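Local coordinates for protein phosphotransferase ChpT (Brucella abortus, PDB 4QPK) that relays phosphoryl groups in the phosphorelay that controls growth, division and survival of this pathogen inside host cells, at residues Val39-Arg53 with Ile208-Leu220. Numbering follows the deposited sequence.
Sequences VTLSALDLGALLCSR and IDAHSVQPYYTLL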
loop_
_atom_site.group_PDB
_atom_site.type_symbol
_atom_site.label_atom_id
_atom_site.label_comp_id
_atom_site.label_asym_id
_atom_site.label_seq_id
_atom_site.Cartn_x
_atom_site.Cartn_y
_atom_site.Cartn_z
ATOM N N VAL B 39 19.091 13.645 -1.267
ATOM C CA VAL B 39 19.195 12.203 -1.130
ATOM C C VAL B 39 18.270 11.553 -2.148
ATOM O O VAL B 39 17.278 12.156 -2.564
ATOM C CB VAL B 39 18.835 11.764 0.316
ATOM C CG1 VAL B 39 17.414 12.189 0.665
ATOM C CG2 VAL B 39 19.023 10.264 0.520
ATOM N N THR B 40 18.586 10.329 -2.553
ATOM C CA THR B 40 17.687 9.590 -3.422
ATOM C C THR B 40 17.494 8.155 -2.935
ATOM O O THR B 40 18.422 7.503 -2.452
ATOM C CB THR B 40 18.190 9.600 -4.891
ATOM O OG1 THR B 40 17.142 9.144 -5.757
ATOM C CG2 THR B 40 19.407 8.711 -5.069
ATOM N N LEU B 41 16.268 7.668 -3.059
ATOM C CA LEU B 41 15.957 6.295 -2.682
ATOM C C LEU B 41 15.872 5.451 -3.923
ATOM O O LEU B 41 15.400 5.913 -4.968
ATOM C CB LEU B 41 14.640 6.191 -1.895
ATOM C CG LEU B 41 14.538 6.548 -0.410
ATOM C CD1 LEU B 41 15.273 7.833 -0.047
ATOM C CD2 LEU B 41 13.060 6.624 0.002
ATOM N N SER B 42 16.342 4.210 -3.807
ATOM C CA SER B 42 16.183 3.234 -4.875
ATOM C C SER B 42 14.710 2.973 -5.080
ATOM O O SER B 42 13.899 3.245 -4.186
ATOM C CB SER B 42 16.899 1.921 -4.542
ATOM O OG SER B 42 16.280 1.270 -3.442
ATOM N N ALA B 43 14.369 2.421 -6.238
ATOM C CA ALA B 43 12.997 2.054 -6.539
ATOM C C ALA B 43 12.468 1.079 -5.488
ATOM O O ALA B 43 11.361 1.251 -4.981
ATOM C CB ALA B 43 12.898 1.451 -7.925
ATOM N N LEU B 44 13.268 0.073 -5.149
ATOM C CA LEU B 44 12.861 -0.906 -4.137
ATOM C C LEU B 44 12.599 -0.279 -2.765
ATOM O O LEU B 44 11.623 -0.625 -2.089
ATOM C CB LEU B 44 13.919 -2.000 -4.002
ATOM C CG LEU B 44 13.957 -2.990 -5.168
ATOM C CD1 LEU B 44 15.126 -3.956 -4.948
ATOM C CD2 LEU B 44 12.641 -3.747 -5.279
ATOM N N ASP B 45 13.473 0.628 -2.344
ATOM C CA ASP B 45 13.323 1.233 -1.034
ATOM C C ASP B 45 12.168 2.229 -0.981
ATOM O O ASP B 45 11.481 2.313 0.037
ATOM C CB ASP B 45 14.625 1.896 -0.599
ATOM C CG ASP B 45 15.680 0.877 -0.192
ATOM O OD1 ASP B 45 16.862 1.253 -0.088
ATOM O OD2 ASP B 45 15.317 -0.304 0.017
ATOM N N LEU B 46 11.943 2.983 -2.056
ATOM C CA LEU B 46 10.812 3.910 -2.061
ATOM C C LEU B 46 9.487 3.150 -2.010
ATOM O O LEU B 46 8.604 3.486 -1.218
ATOM C CB LEU B 46 10.846 4.826 -3.293
ATOM C CG LEU B 46 9.629 5.738 -3.510
ATOM C CD1 LEU B 46 9.469 6.751 -2.359
ATOM C CD2 LEU B 46 9.747 6.457 -4.863
ATOM N N GLY B 47 9.360 2.121 -2.840
ATOM C CA GLY B 47 8.142 1.333 -2.886
ATOM C C GLY B 47 7.858 0.697 -1.537
ATOM O O GLY B 47 6.721 0.706 -1.069
ATOM N N ALA B 48 8.888 0.124 -0.921
ATOM C CA ALA B 48 8.715 -0.521 0.385
ATOM C C ALA B 48 8.265 0.463 1.462
ATOM O O ALA B 48 7.349 0.164 2.234
ATOM C CB ALA B 48 10.010 -1.212 0.821
ATOM N N LEU B 49 8.904 1.635 1.523
ATOM C CA LEU B 49 8.558 2.600 2.558
ATOM C C LEU B 49 7.160 3.187 2.339
ATOM O O LEU B 49 6.423 3.410 3.304
ATOM C CB LEU B 49 9.611 3.715 2.625
ATOM C CG LEU B 49 10.942 3.205 3.171
ATOM C CD1 LEU B 49 12.002 4.302 3.087
ATOM C CD2 LEU B 49 10.792 2.708 4.610
ATOM N N LEU B 50 6.776 3.426 1.087
ATOM C CA LEU B 50 5.406 3.892 0.828
ATOM C C LEU B 50 4.387 2.841 1.252
ATOM O O LEU B 50 3.374 3.164 1.868
ATOM C CB LEU B 50 5.197 4.249 -0.648
ATOM C CG LEU B 50 5.905 5.505 -1.152
ATOM C CD1 LEU B 50 5.734 5.628 -2.661
ATOM C CD2 LEU B 50 5.356 6.741 -0.461
ATOM N N CYS B 51 4.664 1.583 0.940
ATOM C CA CYS B 51 3.780 0.507 1.389
ATOM C C CYS B 51 3.698 0.424 2.917
ATOM O O CYS B 51 2.615 0.226 3.468
ATOM C CB CYS B 51 4.240 -0.835 0.798
ATOM S SG CYS B 51 3.830 -1.013 -0.978
ATOM N N SER B 52 4.832 0.566 3.605
ATOM C CA SER B 52 4.834 0.567 5.070
ATOM C C SER B 52 3.995 1.715 5.635
ATOM O O SER B 52 3.304 1.567 6.646
ATOM C CB SER B 52 6.265 0.665 5.605
ATOM O OG SER B 52 6.905 -0.597 5.557
ATOM N N ARG B 53 4.075 2.872 4.992
ATOM C CA ARG B 53 3.317 4.037 5.452
ATOM C C ARG B 53 1.811 3.766 5.348
ATOM O O ARG B 53 1.066 4.091 6.268
ATOM C CB ARG B 53 3.705 5.291 4.664
ATOM C CG ARG B 53 2.781 6.483 4.928
ATOM C CD ARG B 53 2.677 6.856 6.407
ATOM N NE ARG B 53 1.837 8.041 6.572
ATOM C CZ ARG B 53 2.312 9.281 6.617
ATOM N NH1 ARG B 53 1.491 10.311 6.762
ATOM N NH2 ARG B 53 3.614 9.485 6.500
ATOM N N ILE B 208 15.867 7.894 5.723
ATOM C CA ILE B 208 14.438 7.978 5.403
ATOM C C ILE B 208 13.747 6.696 5.867
ATOM O O ILE B 208 14.268 5.600 5.651
ATOM C CB ILE B 208 14.208 8.204 3.887
ATOM C CG1 ILE B 208 14.915 9.479 3.413
ATOM C CG2 ILE B 208 12.730 8.271 3.566
ATOM C CD1 ILE B 208 14.429 10.738 4.088
ATOM N N ASP B 209 12.601 6.831 6.525
ATOM C CA ASP B 209 11.832 5.676 6.999
ATOM C C ASP B 209 10.355 5.842 6.661
ATOM O O ASP B 209 10.007 6.720 5.885
ATOM C CB ASP B 209 12.017 5.463 8.507
ATOM C CG ASP B 209 11.588 6.668 9.344
ATOM O OD1 ASP B 209 12.126 6.821 10.463
ATOM O OD2 ASP B 209 10.714 7.451 8.916
ATOM N N ALA B 210 9.486 5.022 7.254
ATOM C CA ALA B 210 8.067 5.043 6.878
ATOM C C ALA B 210 7.374 6.336 7.280
ATOM O O ALA B 210 6.288 6.655 6.790
ATOM C CB ALA B 210 7.322 3.851 7.489
ATOM N N HIS B 211 7.994 7.089 8.173
ATOM C CA HIS B 211 7.410 8.364 8.532
ATOM C C HIS B 211 7.919 9.445 7.572
ATOM O O HIS B 211 7.119 10.115 6.902
ATOM C CB HIS B 211 7.706 8.683 9.998
ATOM C CG HIS B 211 6.915 7.843 10.955
ATOM N ND1 HIS B 211 7.440 6.738 11.593
ATOM C CD2 HIS B 211 5.624 7.929 11.356
ATOM C CE1 HIS B 211 6.511 6.190 12.357
ATOM N NE2 HIS B 211 5.399 6.894 12.232
ATOM N N SER B 212 9.235 9.558 7.429
ATOM C CA SER B 212 9.799 10.604 6.576
ATOM C C SER B 212 9.698 10.346 5.068
ATOM O O SER B 212 10.050 11.223 4.281
ATOM C CB SER B 212 11.269 10.840 6.953
ATOM O OG SER B 212 12.026 9.643 6.852
ATOM N N VAL B 213 9.229 9.165 4.655
ATOM C CA VAL B 213 9.102 8.900 3.223
ATOM C C VAL B 213 8.054 9.814 2.594
ATOM O O VAL B 213 8.173 10.162 1.434
ATOM C CB VAL B 213 8.757 7.407 2.924
ATOM C CG1 VAL B 213 7.373 7.023 3.414
ATOM C CG2 VAL B 213 8.891 7.096 1.425
ATOM N N GLN B 214 7.047 10.233 3.356
ATOM C CA GLN B 214 5.978 11.013 2.742
ATOM C C GLN B 214 6.450 12.433 2.369
ATOM O O GLN B 214 6.185 12.889 1.259
ATOM C CB GLN B 214 4.741 11.054 3.656
ATOM C CG GLN B 214 3.471 11.572 2.969
ATOM C CD GLN B 214 3.393 13.070 2.978
ATOM O OE1 GLN B 214 3.781 13.711 3.963
ATOM N NE2 GLN B 214 2.873 13.650 1.899
ATOM N N PRO B 215 7.159 13.137 3.282
ATOM C CA PRO B 215 7.714 14.418 2.807
ATOM C C PRO B 215 8.758 14.266 1.696
ATOM O O PRO B 215 8.798 15.101 0.788
ATOM C CB PRO B 215 8.347 15.026 4.071
ATOM C CG PRO B 215 8.353 13.944 5.098
ATOM C CD PRO B 215 7.219 13.030 4.748
ATOM N N TYR B 216 9.568 13.209 1.751
ATOM C CA TYR B 216 10.507 12.931 0.674
ATOM C C TYR B 216 9.761 12.770 -0.642
ATOM O O TYR B 216 10.096 13.387 -1.657
ATOM C CB TYR B 216 11.327 11.671 0.996
ATOM C CG TYR B 216 12.124 11.173 -0.186
ATOM C CD1 TYR B 216 13.370 11.701 -0.489
ATOM C CD2 TYR B 216 11.605 10.191 -1.021
ATOM C CE1 TYR B 216 14.087 11.243 -1.588
ATOM C CE2 TYR B 216 12.307 9.737 -2.122
ATOM C CZ TYR B 216 13.545 10.261 -2.400
ATOM O OH TYR B 216 14.233 9.794 -3.504
ATOM N N TYR B 217 8.711 11.956 -0.603
ATOM C CA TYR B 217 7.905 11.660 -1.781
ATOM C C TYR B 217 7.239 12.910 -2.354
ATOM O O TYR B 217 7.142 13.081 -3.583
ATOM C CB TYR B 217 6.852 10.613 -1.409
ATOM C CG TYR B 217 5.996 10.092 -2.555
ATOM C CD1 TYR B 217 6.558 9.438 -3.639
ATOM C CD2 TYR B 217 4.609 10.221 -2.516
ATOM C CE1 TYR B 217 5.765 8.951 -4.669
ATOM C CE2 TYR B 217 3.811 9.737 -3.543
ATOM C CZ TYR B 217 4.392 9.099 -4.614
ATOM O OH TYR B 217 3.583 8.621 -5.623
ATOM N N THR B 218 6.771 13.777 -1.464
ATOM C CA THR B 218 6.147 15.031 -1.877
ATOM C C THR B 218 7.117 15.863 -2.728
ATOM O O THR B 218 6.761 16.353 -3.802
ATOM C CB THR B 218 5.698 15.854 -0.650
ATOM O OG1 THR B 218 4.778 15.078 0.141
ATOM C CG2 THR B 218 5.026 17.154 -1.094
ATOM N N LEU B 219 8.352 15.986 -2.252
ATOM C CA LEU B 219 9.375 16.756 -2.962
ATOM C C LEU B 219 9.749 16.079 -4.279
ATOM O O LEU B 219 9.978 16.743 -5.286
ATOM C CB LEU B 219 10.609 16.930 -2.074
ATOM C CG LEU B 219 10.332 17.782 -0.832
ATOM C CD1 LEU B 219 11.421 17.603 0.200
ATOM C CD2 LEU B 219 10.174 19.262 -1.191
ATOM N N LEU B 220 9.800 14.749 -4.267
ATOM C CA LEU B 220 10.103 13.988 -5.468
ATOM C C LEU B 220 9.047 14.214 -6.554
ATOM O O LEU B 220 9.382 14.364 -7.737
ATOM C CB LEU B 220 10.197 12.496 -5.129
ATOM C CG LEU B 220 10.775 11.535 -6.158
ATOM C CD1 LEU B 220 12.239 11.864 -6.406
ATOM C CD2 LEU B 220 10.627 10.109 -5.652
HETATM O O HOH W 1 3.265 13.142 6.518
HETATM O O HOH W 2 5.001 11.762 7.870
#
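Tyr216 reaches from helix 213-225 to Leu41 in the extended loop that leads into helix 43-74. Its CB points toward that loop, and with CG anti to the backbone N (chi1 169°) the ring continues the same course. CD2 and CE2 run along Leu41 CD2, which lies 3.8 Å from Tyr216 CE2; Leu46 CD1 meets CE2 at the ring edge, at 4.1 Å. On the other side of the ring, Tyr216 CE1 has Val39 O in its plane at 3.5 Å. Tyr216 CZ lies 3.8 Å from Leu41 CD1, which sits over one face, 4.0 Å from the ring centroid and 18° off the normal, a CH-pi contact. The tip, beside Thr40 CA, is fixed by Leu41 N, which donates to Tyr216 OH at 3.0 Å with an N-H...O angle of 159°. Deeper in, two interlocking knobs join the helices: Leu46 enters a hole formed by Val213, Tyr216, Tyr217 and Leu220, while Val213 CG2 lies 3.7 Å from Leu49 CB among Leu46, Leu50 and Arg53. Leu50 CD1 covers a face of Tyr217. At the far end, water bridges Arg53 NH2 to His211 O, and Arg53 NE pairs with Asp57. His211 packs edge-to-face with the phospho-accepting His56. Reciprocal knobs-into-holes packing thus docks the kinase-like C-terminal domain on the DHp helix beside the phosphotransfer site.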